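Local coordinates for putative decarboxylase involved in desferrioxamine biosynthesis (Erwinia amylovora, PDB 5O5C), which probably catalyses the pyridoxal-phosphate-dependent decarboxylation of lysine, a step of desferrioxamine siderophore biosynthesis, at residues 154-159 with 304-309; 232-237 with 250-255; 331-336 with 401-406. All blocks are in the same frame, centred on the assembly; numbering follows the deposited sequence.

How the interactions relate
All six segments fall within the conserved pyridoxal-dependent decarboxylase region. Interactions 1 and 3 are neighbours, with centres 14 Å apart, and they touch: Ser308 OG lies 2.4 Å from Asp405 OD1, too short to be taken at face value, though probably a hydrogen bond, and Val307 CG1 packs at 3.7 Å on Phe332 CE2. Interaction 3 is the nearer of the two to the cofactor, the side chain of Ser331 lying about 8 Å from the bound pyridoxal phosphate against about 13 Å for Leu306 of interaction 1. Interaction 2 stands apart on edge strand 233-236 of the seven-stranded sheet, its centre 29 Å from interaction 1 and 34 Å from interaction 3.

Interaction 1: residues 154-159 with 304-309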
ATOM      1  N   SER B 154     -12.235  19.840   2.913  1.00 23.44           N
ATOM      2  CA  SER B 154     -12.763  20.991   3.647  1.00 26.11           C
ATOM      3  C   SER B 154     -11.728  21.717   4.484  1.00 24.29           C
ATOM      4  O   SER B 154     -11.788  22.946   4.619  1.00 24.04           O
ATOM      5  CB  SER B 154     -13.913  20.566   4.537  1.00 28.49           C
ATOM      6  OG  SER B 154     -14.521  21.686   5.119  1.00 32.44           O
ATOM      7  N   ARG B 155     -10.767  20.981   5.030  1.00 24.82           N
ATOM      8  CA  ARG B 155      -9.761  21.572   5.890  1.00 24.54           C
ATOM      9  C   ARG B 155      -8.645  22.161   5.084  1.00 25.44           C
ATOM     10  O   ARG B 155      -8.041  23.146   5.517  1.00 23.29           O
ATOM     11  CB  ARG B 155      -9.218  20.517   6.812  1.00 30.06           C
ATOM     12  CG  ARG B 155     -10.290  19.933   7.708  1.00 34.64           C
ATOM     13  CD  ARG B 155     -10.238  20.675   8.954  1.00 34.68           C
ATOM     14  NE  ARG B 155     -11.233  20.319   9.932  1.00 34.58           N
ATOM     15  CZ  ARG B 155     -11.064  20.529  11.231  1.00 32.20           C
ATOM     16  NH1 ARG B 155      -9.927  21.036  11.694  1.00 30.49           N
ATOM     17  NH2 ARG B 155     -12.048  20.278  12.061  1.00 30.88           N
ATOM     18  N   ILE B 156      -8.348  21.561   3.923  1.00 20.23           N
ATOM     19  CA  ILE B 156      -7.334  22.123   3.027  1.00 22.15           C
ATOM     20  C   ILE B 156      -7.839  23.422   2.408  1.00 24.77           C
ATOM     21  O   ILE B 156      -7.045  24.357   2.173  1.00 18.47           O
ATOM     22  CB  ILE B 156      -6.972  21.153   1.899  1.00 21.92           C
ATOM     23  CG1 ILE B 156      -6.139  20.001   2.424  1.00 22.16           C
ATOM     24  CG2 ILE B 156      -6.209  21.823   0.758  1.00 23.74           C
ATOM     25  CD1 ILE B 156      -6.217  18.767   1.522  1.00 23.78           C
ATOM     26  N   GLY B 157      -9.145  23.443   2.113  1.00 23.96           N
ATOM     27  CA  GLY B 157      -9.778  24.588   1.467  1.00 28.24           C
ATOM     28  C   GLY B 157      -9.809  24.518  -0.050  1.00 28.66           C
ATOM     29  O   GLY B 157     -10.050  25.516  -0.713  1.00 30.08           O
ATOM     30  N   LEU B 158      -9.560  23.347  -0.616  1.00 27.72           N
ATOM     31  CA  LEU B 158      -9.687  23.191  -2.070  1.00 28.49           C
ATOM     32  C   LEU B 158     -11.131  23.487  -2.573  1.00 28.21           C
ATOM     33  O   LEU B 158     -12.105  23.260  -1.867  1.00 29.63           O
ATOM     34  CB  LEU B 158      -9.208  21.798  -2.496  1.00 25.19           C
ATOM     35  CG  LEU B 158      -7.694  21.589  -2.285  1.00 26.42           C
ATOM     36  CD1 LEU B 158      -7.228  20.189  -2.634  1.00 25.03           C
ATOM     37  CD2 LEU B 158      -6.823  22.614  -2.990  1.00 24.89           C
ATOM     38  N   PRO B 159     -11.270  23.984  -3.807  1.00 34.65           N
ATOM     39  CA  PRO B 159     -12.608  24.406  -4.237  1.00 33.85           C
ATOM     40  C   PRO B 159     -13.557  23.237  -4.528  1.00 33.33           C
ATOM     41  O   PRO B 159     -13.163  22.035  -4.450  1.00 29.62           O
ATOM     42  CB  PRO B 159     -12.315  25.209  -5.512  1.00 36.22           C
ATOM     43  CG  PRO B 159     -11.111  24.547  -6.092  1.00 38.50           C
ATOM     44  CD  PRO B 159     -10.324  23.950  -4.940  1.00 36.00           C
ATOM     45  N   GLY B 304      -0.622  17.841   9.706  1.00 21.14           N
ATOM     46  CA  GLY B 304      -1.040  17.976  11.112  1.00 21.80           C
ATOM     47  C   GLY B 304      -1.623  19.354  11.457  1.00 22.14           C
ATOM     48  O   GLY B 304      -2.454  19.473  12.301  1.00 18.35           O
ATOM     49  N   LEU B 305      -1.192  20.389  10.747  1.00 24.28           N
ATOM     50  CA  LEU B 305      -1.646  21.749  11.014  1.00 24.17           C
ATOM     51  C   LEU B 305      -3.084  22.004  10.556  1.00 27.06           C
ATOM     52  O   LEU B 305      -3.691  23.005  10.977  1.00 27.66           O
ATOM     53  CB  LEU B 305      -0.687  22.752  10.388  1.00 22.84           C
ATOM     54  CG  LEU B 305       0.747  22.766  10.876  1.00 22.30           C
ATOM     55  CD1 LEU B 305       1.584  23.699  10.018  1.00 24.41           C
ATOM     56  CD2 LEU B 305       0.797  23.161  12.341  1.00 22.19           C
ATOM     57  N   LEU B 306      -3.643  21.093   9.734  1.00 26.15           N
ATOM     58  CA  LEU B 306      -5.031  21.177   9.299  1.00 26.78           C
ATOM     59  C   LEU B 306      -6.012  21.026  10.427  1.00 27.31           C
ATOM     60  O   LEU B 306      -7.191  21.403  10.278  1.00 28.44           O
ATOM     61  CB  LEU B 306      -5.357  20.121   8.227  1.00 27.54           C
ATOM     62  CG  LEU B 306      -4.621  20.200   6.909  1.00 27.00           C
ATOM     63  CD1 LEU B 306      -5.040  19.017   6.058  1.00 26.87           C
ATOM     64  CD2 LEU B 306      -4.886  21.514   6.186  1.00 28.15           C
ATOM     65  N   VAL B 307      -5.551  20.465  11.546  1.00 28.39           N
ATOM     66  CA  VAL B 307      -6.366  20.332  12.776  1.00 25.99           C
ATOM     67  C   VAL B 307      -5.970  21.241  13.953  1.00 29.09           C
ATOM     68  O   VAL B 307      -6.549  21.107  15.024  1.00 29.97           O
ATOM     69  CB  VAL B 307      -6.447  18.872  13.279  1.00 26.39           C
ATOM     70  CG1 VAL B 307      -7.301  18.041  12.344  1.00 28.70           C
ATOM     71  CG2 VAL B 307      -5.093  18.227  13.468  1.00 24.62           C
ATOM     72  N   SER B 308      -5.057  22.190  13.751  1.00 28.43           N
ATOM     73  CA  SER B 308      -4.612  23.073  14.838  1.00 30.65           C
ATOM     74  C   SER B 308      -5.451  24.352  14.859  1.00 33.42           C
ATOM     75  O   SER B 308      -5.558  25.058  13.839  1.00 31.66           O
ATOM     76  CB  SER B 308      -3.129  23.402  14.693  1.00 28.74           C
ATOM     77  OG  SER B 308      -2.660  24.241  15.737  1.00 27.59           O
ATOM     78  N   GLU B 309      -6.097  24.584  16.005  1.00 36.24           N
ATOM     79  CA  GLU B 309      -6.861  25.806  16.307  1.00 39.75           C
ATOM     80  C   GLU B 309      -6.159  27.092  15.887  1.00 38.91           C
ATOM     81  O   GLU B 309      -6.793  27.959  15.291  1.00 46.24           O
ATOM     82  CB  GLU B 309      -7.177  25.885  17.826  1.00 43.73           C
ATOM     83  CG  GLU B 309      -5.944  25.877  18.771  1.00 46.61           C
ATOM     84  CD  GLU B 309      -6.256  26.313  20.201  1.00 45.89           C
ATOM     85  OE1 GLU B 309      -7.254  25.835  20.784  1.00 52.43           O
ATOM     86  OE2 GLU B 309      -5.487  27.131  20.761  1.00 43.91           O
TER
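Arg155 reaches along the flank of Leu306 and hooks its guanidinium onto the leucine's own backbone carbonyl. NH1 donates to Leu306 O at 3.1 Å with an N-H...O angle of 159°, approaching in the carbonyl plane on a lone pair, while the oxygen sits at the edge of the guanidinium, close to its plane. A bend at chi2 (-95°) turns the arginine chain along the 3-10 segment, and it carries CD past the same oxygen, 3.4 Å from Leu306 O. Farther out, NH1 lies 4.0 Å from Val307 CG1. Nearer the backbones, the two CB atoms of Arg155 and Leu306 face each other at 4.1 Å.

The contact joins the C-terminal end of helix 140-156 to the loop between strands 294-299 and 323-327 of the large domain of this fold type I, group II decarboxylase. Gly157, with a positive phi of 91°, is the first residue beyond the helix, directly after the two residues that do the touching.

Leu306 sends its two methyls to different places. CD2 rests against the helix backbone, 3.6 Å from Arg155 O, and CD1 meets Ile156 CG1 at 3.9 Å, the isoleucine and leucine side chains lying at a slant to each other. The CB of Ile156 points away from the loop, but CG1, beside the backbone N, still gets to the leucine. The other terminal nitrogen of the arginine, NH2, forms a salt bridge with Asp77 of the second subunit, so one guanidinium bonds both this loop and the dimer partner. Leu306 O also receives a weak hydrogen bond from Arg312 NE.

Interaction 2: residues 232-237 with 250-255; sequences AVIPVD and KQEVQR
This contact belongs to a beta-alpha-beta crossover: strand 233-236, one edge of the large-domain sheet within this chain, leads through helix 246-258 into the parallel strand 262-269. The connection passes strand 207-212, which lies between the two and pairs with the edge strand through backbone hydrogen bonds. The short segments run roughly antiparallel, at 148°, with their axes 9.3 Å apart.

Across the interface Ile234 and Glu252 are the main pair, each with its CB directed at the other segment. The isoleucine leads with its branch methyl: CG2, anti to the backbone N (CG1 at chi1 -61°), comes to 3.3 Å from Glu252 CG, tighter than normal van der Waals contact, so the exact spacing is doubtful. Glu252 therefore meets the strand with its methylene groups, CB lying 4.2 Å from the same CG2. The chain then bends at chi2 (82°), taking the carboxylate along the strand toward Pro235 and Val236. There OE2 is 3.9 Å from Pro235 O and OE1 is 4.4 Å from Val236 CG1. Val236 itself also packs on Cys248 and Leu249 of the helix, while Ile234 reaches Cys256 one turn beyond Glu252.

Glutamate thus serves here through its aliphatic part, and its acid group makes no hydrogen bond to the strand segment; OE2 and the proline carbonyl are both acceptors, so their proximity is if anything mildly unfavourable, and the contact probably rests on the aliphatic packing.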
ATOM      1  N   ALA B 232      15.015  15.350 -14.706  1.00 26.54           N
ATOM      2  CA  ALA B 232      13.884  16.212 -14.991  1.00 24.91           C
ATOM      3  C   ALA B 232      13.553  17.114 -13.808  1.00 24.77           C
ATOM      4  O   ALA B 232      12.648  17.932 -13.896  1.00 28.46           O
ATOM      5  CB  ALA B 232      12.673  15.398 -15.414  1.00 23.25           C
ATOM      6  N   VAL B 233      14.249  16.925 -12.696  1.00 26.69           N
ATOM      7  CA  VAL B 233      13.966  17.574 -11.449  1.00 25.95           C
ATOM      8  C   VAL B 233      15.075  18.578 -11.298  1.00 25.06           C
ATOM      9  O   VAL B 233      16.241  18.184 -11.333  1.00 27.17           O
ATOM     10  CB  VAL B 233      13.994  16.564 -10.283  1.00 28.21           C
ATOM     11  CG1 VAL B 233      13.977  17.280  -8.932  1.00 30.17           C
ATOM     12  CG2 VAL B 233      12.824  15.573 -10.409  1.00 28.54           C
ATOM     13  N   ILE B 234      14.720  19.849 -11.172  1.00 22.81           N
ATOM     14  CA  ILE B 234      15.661  20.940 -10.888  1.00 26.51           C
ATOM     15  C   ILE B 234      15.564  21.308  -9.375  1.00 26.28           C
ATOM     16  O   ILE B 234      14.526  21.815  -8.914  1.00 24.37           O
ATOM     17  CB  ILE B 234      15.422  22.165 -11.809  1.00 29.77           C
ATOM     18  CG1 ILE B 234      15.615  21.755 -13.286  1.00 39.99           C
ATOM     19  CG2 ILE B 234      16.426  23.252 -11.515  1.00 37.15           C
ATOM     20  CD1 ILE B 234      15.111  22.751 -14.307  1.00 40.00           C
ATOM     21  N   PRO B 235      16.617  20.994  -8.599  1.00 26.08           N
ATOM     22  CA  PRO B 235      16.661  21.359  -7.179  1.00 28.50           C
ATOM     23  C   PRO B 235      16.878  22.857  -7.002  1.00 28.67           C
ATOM     24  O   PRO B 235      17.761  23.420  -7.635  1.00 32.23           O
ATOM     25  CB  PRO B 235      17.862  20.562  -6.614  1.00 28.34           C
ATOM     26  CG  PRO B 235      18.202  19.564  -7.664  1.00 30.26           C
ATOM     27  CD  PRO B 235      17.704  20.078  -8.969  1.00 27.44           C
ATOM     28  N   VAL B 236      16.078  23.464  -6.133  1.00 26.83           N
ATOM     29  CA  VAL B 236      16.053  24.877  -5.896  1.00 27.36           C
ATOM     30  C   VAL B 236      16.582  25.158  -4.494  1.00 28.42           C
ATOM     31  O   VAL B 236      16.176  24.513  -3.509  1.00 23.93           O
ATOM     32  CB  VAL B 236      14.595  25.385  -6.003  1.00 28.33           C
ATOM     33  CG1 VAL B 236      14.514  26.889  -5.785  1.00 26.81           C
ATOM     34  CG2 VAL B 236      13.988  24.958  -7.353  1.00 28.34           C
ATOM     35  N   ASP B 237      17.461  26.154  -4.398  1.00 28.31           N
ATOM     36  CA  ASP B 237      18.151  26.456  -3.145  1.00 29.22           C
ATOM     37  C   ASP B 237      17.123  26.808  -2.101  1.00 25.87           C
ATOM     38  O   ASP B 237      16.005  27.183  -2.411  1.00 27.09           O
ATOM     39  CB  ASP B 237      19.147  27.620  -3.342  1.00 32.19           C
ATOM     40  CG  ASP B 237      20.159  27.738  -2.225  1.00 32.94           C
ATOM     41  OD1 ASP B 237      20.231  26.856  -1.335  1.00 38.56           O
ATOM     42  OD2 ASP B 237      20.921  28.725  -2.242  1.00 39.83           O
ATOM     43  N   LYS B 250      12.467  31.457  -9.380  1.00 30.82           N
ATOM     44  CA  LYS B 250      12.299  32.388 -10.526  1.00 30.37           C
ATOM     45  C   LYS B 250      13.519  32.194 -11.426  1.00 28.92           C
ATOM     46  O   LYS B 250      13.406  31.778 -12.601  1.00 28.56           O
ATOM     47  CB  LYS B 250      12.144  33.842  -9.991  1.00 34.64           C
ATOM     48  CG  LYS B 250      11.544  34.884 -10.934  1.00 41.51           C
ATOM     49  CD  LYS B 250      10.993  36.109 -10.175  1.00 45.73           C
ATOM     50  CE  LYS B 250      12.068  36.829  -9.347  1.00 48.22           C
ATOM     51  NZ  LYS B 250      11.601  38.118  -8.747  1.00 48.42           N
ATOM     52  N   GLN B 251      14.692  32.340 -10.829  1.00 30.03           N
ATOM     53  CA  GLN B 251      15.972  32.128 -11.533  1.00 34.44           C
ATOM     54  C   GLN B 251      16.080  30.764 -12.210  1.00 31.07           C
ATOM     55  O   GLN B 251      16.571  30.635 -13.346  1.00 29.66           O
ATOM     56  CB  GLN B 251      17.149  32.332 -10.559  1.00 36.11           C
ATOM     57  CG  GLN B 251      17.336  33.786 -10.167  1.00 40.19           C
ATOM     58  CD  GLN B 251      17.813  34.643 -11.338  1.00 47.27           C
ATOM     59  OE1 GLN B 251      17.014  35.289 -12.026  1.00 55.10           O
ATOM     60  NE2 GLN B 251      19.106  34.617 -11.588  1.00 45.53           N
ATOM     61  N   GLU B 252      15.634  29.726 -11.520  1.00 31.91           N
ATOM     62  CA  GLU B 252      15.663  28.374 -12.134  1.00 32.75           C
ATOM     63  C   GLU B 252      14.726  28.220 -13.295  1.00 30.13           C
ATOM     64  O   GLU B 252      15.075  27.598 -14.279  1.00 31.75           O
ATOM     65  CB  GLU B 252      15.402  27.275 -11.115  1.00 37.07           C
ATOM     66  CG  GLU B 252      16.644  26.479 -10.773  1.00 41.77           C
ATOM     67  CD  GLU B 252      17.514  27.141  -9.765  1.00 44.96           C
ATOM     68  OE1 GLU B 252      17.017  28.104  -9.138  1.00 55.00           O
ATOM     69  OE2 GLU B 252      18.662  26.674  -9.571  1.00 40.03           O
ATOM     70  N   VAL B 253      13.522  28.763 -13.171  1.00 31.61           N
ATOM     71  CA  VAL B 253      12.541  28.688 -14.234  1.00 30.93           C
ATOM     72  C   VAL B 253      13.037  29.421 -15.489  1.00 34.34           C
ATOM     73  O   VAL B 253      12.841  28.918 -16.601  1.00 32.37           O
ATOM     74  CB  VAL B 253      11.171  29.226 -13.773  1.00 32.81           C
ATOM     75  CG1 VAL B 253      10.229  29.422 -14.948  1.00 33.07           C
ATOM     76  CG2 VAL B 253      10.542  28.278 -12.753  1.00 29.74           C
ATOM     77  N   GLN B 254      13.679  30.585 -15.287  1.00 37.37           N
ATOM     78  CA  GLN B 254      14.219  31.430 -16.360  1.00 39.44           C
ATOM     79  C   GLN B 254      15.475  30.830 -17.018  1.00 40.08           C
ATOM     80  O   GLN B 254      15.631  30.927 -18.249  1.00 38.05           O
ATOM     81  CB  GLN B 254      14.594  32.830 -15.832  1.00 44.49           C
ATOM     82  CG  GLN B 254      13.497  33.646 -15.163  1.00 48.19           C
ATOM     83  CD  GLN B 254      12.249  33.783 -16.000  1.00 50.38           C
ATOM     84  OE1 GLN B 254      12.306  34.240 -17.139  1.00 54.42           O
ATOM     85  NE2 GLN B 254      11.103  33.389 -15.435  1.00 51.11           N
ATOM     86  N   ARG B 255      16.374  30.247 -16.220  1.00 38.14           N
ATOM     87  CA  ARG B 255      17.525  29.504 -16.790  1.00 44.52           C
ATOM     88  C   ARG B 255      17.049  28.321 -17.601  1.00 44.73           C
ATOM     89  O   ARG B 255      17.615  27.992 -18.635  1.00 41.23           O
ATOM     90  CB  ARG B 255      18.487  28.987 -15.724  1.00 49.51           C
ATOM     91  CG  ARG B 255      19.645  29.920 -15.442  1.00 58.26           C
ATOM     92  CD  ARG B 255      20.366  29.541 -14.150  1.00 66.84           C
ATOM     93  NE  ARG B 255      20.969  30.697 -13.480  1.00 70.31           N
ATOM     94  CZ  ARG B 255      21.672  30.642 -12.345  1.00 72.10           C
ATOM     95  NH1 ARG B 255      21.888  29.482 -11.717  1.00 73.65           N
ATOM     96  NH2 ARG B 255      22.176  31.761 -11.836  1.00 69.57           N
TER

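Interaction 3: residues 331-336 with 401-406; sequences SFFQTV and GNAFDD
Packing between Phe404 and Ser331 ties helix 397-420 to the end of the short helix 328-331 and the loop after it, just past Lys330, the lysine predicted to carry the cofactor as a Schiff base in this fold type I decarboxylase, though not attached in this model. The phenyl ring of Phe404, swung over by a chi1 of -152°, presents CE1 to Ser331 CB at 3.6 Å; the serine carbon approaches obliquely. The same ring sets CD1 3.6 Å from Ser331 O. A second apolar contact lies one residue back on the helix, where Ala403 CB lies 3.8 Å from Phe333 CE2, meeting the ring obliquely; the CB of Phe333 points at the helix. Ile28 of the second subunit also packs on Phe333.

The polar groups look elsewhere. Ser331 OG, though near the Phe404 ring, hydrogen-bonds to Tyr301 O, and Asp406 uses its carboxylate on His25 of the second subunit. Within the loop, Gln334 folds back onto the backbone of Phe332, and the amide also bonds Ser118 and Thr391. Its NE2 donates to Phe332 O at 2.8 Å, nearly straight at 163°, from a position tilted 25° out of the carbonyl plane.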
ATOM      1  N   SER B 331       1.243  12.439  11.069  1.00 22.62           N
ATOM      2  CA  SER B 331       0.807  13.551  11.873  1.00 20.41           C
ATOM      3  C   SER B 331      -0.562  13.458  12.476  1.00 18.60           C
ATOM      4  O   SER B 331      -0.893  14.325  13.257  1.00 17.44           O
ATOM      5  CB  SER B 331       0.946  14.865  11.086  1.00 22.06           C
ATOM      6  OG  SER B 331       2.230  14.927  10.505  1.00 20.19           O
ATOM      7  N   PHE B 332      -1.332  12.428  12.141  1.00 18.29           N
ATOM      8  CA  PHE B 332      -2.630  12.178  12.763  1.00 18.50           C
ATOM      9  C   PHE B 332      -2.696  10.951  13.658  1.00 19.83           C
ATOM     10  O   PHE B 332      -3.790  10.481  13.947  1.00 19.74           O
ATOM     11  CB  PHE B 332      -3.713  12.089  11.699  1.00 17.46           C
ATOM     12  CG  PHE B 332      -3.997  13.389  11.028  1.00 19.48           C
ATOM     13  CD1 PHE B 332      -3.110  13.925  10.088  1.00 19.23           C
ATOM     14  CD2 PHE B 332      -5.156  14.074  11.306  1.00 18.40           C
ATOM     15  CE1 PHE B 332      -3.385  15.121   9.486  1.00 19.10           C
ATOM     16  CE2 PHE B 332      -5.433  15.247  10.691  1.00 19.61           C
ATOM     17  CZ  PHE B 332      -4.527  15.798   9.812  1.00 18.87           C
ATOM     18  N   PHE B 333      -1.553  10.450  14.152  1.00 23.26           N
ATOM     19  CA  PHE B 333      -1.551   9.291  15.139  1.00 21.27           C
ATOM     20  C   PHE B 333      -2.351   8.044  14.679  1.00 20.35           C
ATOM     21  O   PHE B 333      -2.969   7.309  15.498  1.00 20.58           O
ATOM     22  CB  PHE B 333      -2.029   9.794  16.493  1.00 22.68           C
ATOM     23  CG  PHE B 333      -1.419  11.108  16.875  1.00 25.23           C
ATOM     24  CD1 PHE B 333      -0.163  11.170  17.398  1.00 27.97           C
ATOM     25  CD2 PHE B 333      -2.087  12.295  16.623  1.00 28.47           C
ATOM     26  CE1 PHE B 333       0.447  12.373  17.668  1.00 29.19           C
ATOM     27  CE2 PHE B 333      -1.491  13.507  16.906  1.00 30.62           C
ATOM     28  CZ  PHE B 333      -0.215  13.541  17.427  1.00 27.90           C
ATOM     29  N   GLN B 334      -2.349   7.822  13.368  1.00 18.51           N
ATOM     30  CA  GLN B 334      -2.972   6.652  12.749  1.00 17.90           C
ATOM     31  C   GLN B 334      -1.946   5.637  12.358  1.00 17.42           C
ATOM     32  O   GLN B 334      -0.880   5.989  11.912  1.00 18.46           O
ATOM     33  CB  GLN B 334      -3.686   7.046  11.496  1.00 19.25           C
ATOM     34  CG  GLN B 334      -4.805   7.950  11.723  1.00 19.87           C
ATOM     35  CD  GLN B 334      -5.746   7.584  12.871  1.00 22.24           C
ATOM     36  OE1 GLN B 334      -6.432   6.533  12.877  1.00 25.13           O
ATOM     37  NE2 GLN B 334      -5.781   8.457  13.856  1.00 20.15           N
ATOM     38  N   THR B 335      -2.280   4.373  12.513  1.00 17.69           N
ATOM     39  CA  THR B 335      -1.373   3.279  12.167  1.00 18.43           C
ATOM     40  C   THR B 335      -1.056   3.314  10.642  1.00 17.86           C
ATOM     41  O   THR B 335      -1.787   3.900   9.857  1.00 18.12           O
ATOM     42  CB  THR B 335      -1.968   1.882  12.475  1.00 19.11           C
ATOM     43  OG1 THR B 335      -3.027   1.592  11.544  1.00 21.46           O
ATOM     44  CG2 THR B 335      -2.496   1.779  13.864  1.00 20.68           C
ATOM     45  N   VAL B 336       0.082   2.750  10.274  1.00 18.44           N
ATOM     46  CA  VAL B 336       0.449   2.553   8.872  1.00 18.26           C
ATOM     47  C   VAL B 336      -0.408   1.418   8.320  1.00 18.20           C
ATOM     48  O   VAL B 336      -0.504   0.376   9.009  1.00 19.58           O
ATOM     49  CB  VAL B 336       1.911   2.153   8.741  1.00 18.88           C
ATOM     50  CG1 VAL B 336       2.302   2.051   7.260  1.00 21.25           C
ATOM     51  CG2 VAL B 336       2.811   3.138   9.469  1.00 20.28           C
ATOM     52  N   GLY B 401      -5.773  18.135  17.239  1.00 26.05           N
ATOM     53  CA  GLY B 401      -5.166  19.460  17.233  1.00 25.29           C
ATOM     54  C   GLY B 401      -4.520  19.803  18.537  1.00 24.11           C
ATOM     55  O   GLY B 401      -3.505  20.493  18.528  1.00 28.15           O
ATOM     56  N   ASN B 402      -5.117  19.356  19.643  1.00 27.90           N
ATOM     57  CA  ASN B 402      -4.578  19.563  20.995  1.00 27.38           C
ATOM     58  C   ASN B 402      -3.255  18.864  21.143  1.00 27.42           C
ATOM     59  O   ASN B 402      -2.312  19.445  21.656  1.00 24.68           O
ATOM     60  CB  ASN B 402      -5.518  19.074  22.115  1.00 29.90           C
ATOM     61  CG  ASN B 402      -6.748  19.950  22.303  1.00 32.96           C
ATOM     62  OD1 ASN B 402      -6.738  21.132  21.968  1.00 30.25           O
ATOM     63  ND2 ASN B 402      -7.833  19.351  22.803  1.00 31.06           N
ATOM     64  N   ALA B 403      -3.224  17.604  20.723  1.00 27.20           N
ATOM     65  CA  ALA B 403      -1.994  16.826  20.660  1.00 26.34           C
ATOM     66  C   ALA B 403      -0.945  17.497  19.799  1.00 25.32           C
ATOM     67  O   ALA B 403       0.169  17.681  20.248  1.00 22.60           O
ATOM     68  CB  ALA B 403      -2.273  15.447  20.113  1.00 26.11           C
ATOM     69  N   PHE B 404      -1.315  17.879  18.582  1.00 25.22           N
ATOM     70  CA  PHE B 404      -0.319  18.383  17.637  1.00 25.72           C
ATOM     71  C   PHE B 404       0.270  19.712  18.158  1.00 28.34           C
ATOM     72  O   PHE B 404       1.499  19.896  18.167  1.00 23.74           O
ATOM     73  CB  PHE B 404      -0.883  18.580  16.245  1.00 26.08           C
ATOM     74  CG  PHE B 404       0.134  18.434  15.186  1.00 27.02           C
ATOM     75  CD1 PHE B 404       0.588  17.166  14.838  1.00 30.01           C
ATOM     76  CD2 PHE B 404       0.656  19.527  14.531  1.00 29.92           C
ATOM     77  CE1 PHE B 404       1.551  16.991  13.886  1.00 28.11           C
ATOM     78  CE2 PHE B 404       1.635  19.364  13.559  1.00 31.63           C
ATOM     79  CZ  PHE B 404       2.069  18.093  13.227  1.00 34.11           C
ATOM     80  N   ASP B 405      -0.613  20.590  18.629  1.00 24.34           N
ATOM     81  CA  ASP B 405      -0.179  21.793  19.372  1.00 25.72           C
ATOM     82  C   ASP B 405       0.757  21.570  20.510  1.00 23.37           C
ATOM     83  O   ASP B 405       1.785  22.247  20.584  1.00 27.78           O
ATOM     84  CB  ASP B 405      -1.366  22.565  19.891  1.00 26.42           C
ATOM     85  CG  ASP B 405      -2.161  23.185  18.767  1.00 28.94           C
ATOM     86  OD1 ASP B 405      -1.616  23.277  17.647  1.00 25.95           O
ATOM     87  OD2 ASP B 405      -3.310  23.551  19.033  1.00 31.29           O
ATOM     88  N   ASP B 406       0.436  20.664  21.406  1.00 23.33           N
ATOM     89  CA  ASP B 406       1.400  20.281  22.448  1.00 26.74           C
ATOM     90  C   ASP B 406       2.768  19.846  21.946  1.00 27.30           C
ATOM     91  O   ASP B 406       3.793  20.281  22.501  1.00 27.92           O
ATOM     92  CB  ASP B 406       0.805  19.274  23.432  1.00 26.36           C
ATOM     93  CG  ASP B 406      -0.268  19.884  24.257  1.00 24.29           C
ATOM     94  OD1 ASP B 406      -0.495  21.071  24.088  1.00 29.58           O
ATOM     95  OD2 ASP B 406      -0.922  19.228  25.051  1.00 29.03           O
TER